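PDB 2YB5: putative fusidic acid resistance protein from Staphylococcus aureus, which confers resistance to the antibiotic fusidic acid, probably by binding elongation factor G and helping to clear it from the ribosome. Local coordinates for residues 47-52 with 78-83. Sequence-based numbering, arbitrary orientation.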
loop_
_atom_site.group_PDB
_atom_site.type_symbol
_atom_site.label_atom_id
_atom_site.label_comp_id
_atom_site.label_asym_id
_atom_site.label_seq_id
_atom_site.Cartn_x
_atom_site.Cartn_y
_atom_site.Cartn_z
ATOM N N ASP A 47 -0.900 18.721 -1.401
ATOM C CA ASP A 47 -1.804 18.394 -2.500
ATOM C C ASP A 47 -2.584 17.098 -2.232
ATOM O O ASP A 47 -3.771 17.019 -2.541
ATOM C CB ASP A 47 -1.040 18.327 -3.836
ATOM C CG ASP A 47 -0.628 19.705 -4.346
ATOM O OD1 ASP A 47 -1.189 20.727 -3.878
ATOM O OD2 ASP A 47 0.265 19.773 -5.219
ATOM N N ILE A 48 -1.928 16.105 -1.630
ATOM C CA ILE A 48 -2.589 14.849 -1.252
ATOM C C ILE A 48 -3.815 15.114 -0.365
ATOM O O ILE A 48 -4.808 14.390 -0.440
ATOM C CB ILE A 48 -1.618 13.884 -0.536
ATOM C CG1 ILE A 48 -0.614 13.297 -1.537
ATOM C CG2 ILE A 48 -2.368 12.762 0.162
ATOM C CD1 ILE A 48 0.494 12.514 -0.888
ATOM N N PHE A 49 -3.744 16.163 0.455
ATOM C CA PHE A 49 -4.868 16.555 1.309
ATOM C C PHE A 49 -5.784 17.600 0.662
ATOM O O PHE A 49 -6.982 17.605 0.937
ATOM C CB PHE A 49 -4.360 17.026 2.672
ATOM C CG PHE A 49 -3.796 15.913 3.512
ATOM C CD1 PHE A 49 -4.643 15.074 4.243
ATOM C CD2 PHE A 49 -2.432 15.671 3.547
ATOM C CE1 PHE A 49 -4.132 14.042 5.018
ATOM C CE2 PHE A 49 -1.910 14.642 4.316
ATOM C CZ PHE A 49 -2.762 13.823 5.052
ATOM N N LYS A 50 -5.247 18.462 -0.203
ATOM C CA LYS A 50 -6.086 19.458 -0.901
ATOM C C LYS A 50 -7.141 18.776 -1.768
ATOM O O LYS A 50 -8.307 19.168 -1.758
ATOM C CB LYS A 50 -5.259 20.413 -1.773
ATOM C CG LYS A 50 -4.569 21.543 -1.012
ATOM C CD LYS A 50 -4.671 22.887 -1.748
ATOM C CE LYS A 50 -4.046 22.848 -3.142
ATOM N NZ LYS A 50 -3.837 24.217 -3.710
ATOM N N GLU A 51 -6.720 17.755 -2.511
ATOM C CA GLU A 51 -7.635 16.926 -3.312
ATOM C C GLU A 51 -8.910 16.529 -2.538
ATOM O O GLU A 51 -9.996 16.478 -3.119
ATOM C CB GLU A 51 -6.894 15.673 -3.807
ATOM C CG GLU A 51 -7.652 14.803 -4.818
ATOM C CD GLU A 51 -6.992 13.438 -5.036
ATOM O OE1 GLU A 51 -5.757 13.329 -4.844
ATOM O OE2 GLU A 51 -7.709 12.477 -5.392
ATOM N N LYS A 52 -8.771 16.267 -1.236
ATOM C CA LYS A 52 -9.877 15.798 -0.396
ATOM C C LYS A 52 -10.373 16.846 0.617
ATOM O O LYS A 52 -11.068 16.504 1.573
ATOM C CB LYS A 52 -9.452 14.521 0.339
ATOM C CG LYS A 52 -9.195 13.325 -0.569
ATOM C CD LYS A 52 -10.497 12.690 -1.051
ATOM C CE LYS A 52 -10.245 11.401 -1.832
ATOM N NZ LYS A 52 -9.620 11.662 -3.156
ATOM N N ASN A 78 1.332 9.707 12.954
ATOM C CA ASN A 78 0.338 8.917 13.700
ATOM C C ASN A 78 -0.929 9.716 14.009
ATOM O O ASN A 78 -2.023 9.160 14.059
ATOM C CB ASN A 78 0.936 8.369 15.004
ATOM C CG ASN A 78 1.918 7.229 14.772
ATOM O OD1 ASN A 78 2.287 6.921 13.636
ATOM N ND2 ASN A 78 2.355 6.603 15.860
ATOM N N GLU A 79 -0.771 11.019 14.215
ATOM C CA GLU A 79 -1.912 11.921 14.388
ATOM C C GLU A 79 -2.707 12.063 13.090
ATOM O O GLU A 79 -3.908 12.348 13.127
ATOM C CB GLU A 79 -1.454 13.301 14.867
ATOM C CG GLU A 79 -1.050 13.351 16.330
ATOM C CD GLU A 79 -0.605 14.737 16.770
ATOM O OE1 GLU A 79 0.174 15.386 16.039
ATOM O OE2 GLU A 79 -1.038 15.181 17.853
ATOM N N LEU A 80 -2.030 11.881 11.952
ATOM C CA LEU A 80 -2.694 11.873 10.647
ATOM C C LEU A 80 -3.495 10.588 10.408
ATOM O O LEU A 80 -4.463 10.606 9.645
ATOM C CB LEU A 80 -1.685 12.060 9.507
ATOM C CG LEU A 80 -1.014 13.421 9.355
ATOM C CD1 LEU A 80 0.033 13.362 8.260
ATOM C CD2 LEU A 80 -2.047 14.489 9.050
ATOM N N LYS A 81 -3.112 9.484 11.055
ATOM C CA LYS A 81 -3.770 8.187 10.813
ATOM C C LYS A 81 -5.285 8.263 10.943
ATOM O O LYS A 81 -6.005 7.438 10.370
ATOM C CB LYS A 81 -3.211 7.086 11.726
ATOM C CG LYS A 81 -1.837 6.585 11.282
ATOM C CD LYS A 81 -1.353 5.394 12.098
ATOM C CE LYS A 81 0.054 4.993 11.672
ATOM N NZ LYS A 81 0.569 3.791 12.384
ATOM N N VAL A 82 -5.752 9.259 11.690
ATOM C CA VAL A 82 -7.180 9.504 11.888
ATOM C C VAL A 82 -7.888 9.864 10.579
ATOM O O VAL A 82 -9.072 9.584 10.421
ATOM C CB VAL A 82 -7.418 10.636 12.929
ATOM C CG1 VAL A 82 -6.767 10.287 14.268
ATOM C CG2 VAL A 82 -6.900 11.972 12.414
ATOM N N TYR A 83 -7.157 10.465 9.638
ATOM C CA TYR A 83 -7.733 10.853 8.345
ATOM C C TYR A 83 -7.691 9.735 7.289
ATOM O O TYR A 83 -8.071 9.970 6.146
ATOM C CB TYR A 83 -7.035 12.111 7.791
ATOM C CG TYR A 83 -7.140 13.364 8.655
ATOM C CD1 TYR A 83 -8.264 13.615 9.442
ATOM C CD2 TYR A 83 -6.120 14.314 8.656
ATOM C CE1 TYR A 83 -8.355 14.766 10.222
ATOM C CE2 TYR A 83 -6.207 15.472 9.433
ATOM C CZ TYR A 83 -7.327 15.689 10.212
ATOM O OH TYR A 83 -7.422 16.830 10.984
#
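Phe49 reaches with the far end of its ring into the angle between Leu80 and Tyr83, touching the leucine with CZ and the tyrosine with the neighbouring CE1. On the leucine a single methyl does the work: CD2 of Leu80 lies 4.1 Å from CZ of Phe49, the two side chains passing each other at a slant. Tyr83 comes in at about a right angle, its CD2 4.2 Å from CE1 of Phe49. No hydrogen bond joins the segments; the atoms that touch are all carbon, and the two segments bury 112 Å² between them.

A long side chain suits position 49: the CA atoms of Phe49 and Tyr83, the nearest across the contact, are 9.5 Å apart, and a long flat side chain can span much of that gap. CB of Phe49 points toward segment 78-83, and a chi1 of -70°, with CG beside the backbone N, places the tip of the ring at Leu80 and Tyr83. The contact lies in the helical N-terminal region assigned to the elongation factor G-binding family, and it joins helix 35-50 to the chain running from helix 70-80 into the 3-10 segment 81-83. Ile54 and Ile56, from the loop after helix 35-50, also pack here, Ile56 against both Phe49 and Leu80; Val15 of helix 9-27 touches Phe49 as well.

Leu80 suits a buried place because its branched end offers a methyl to the aromatic ring without bringing a polar atom inside. Tyr83 is partly exposed, and a tyrosine can give carbon to the interior while carrying a hydroxyl at its far end. It belongs to the 3-10 segment, its N donating to Leu80 O (2.7 Å) in the i to i-3 pattern of such a turn, and CG2 of Val82 lies above one face of its ring, off-centre toward the rim.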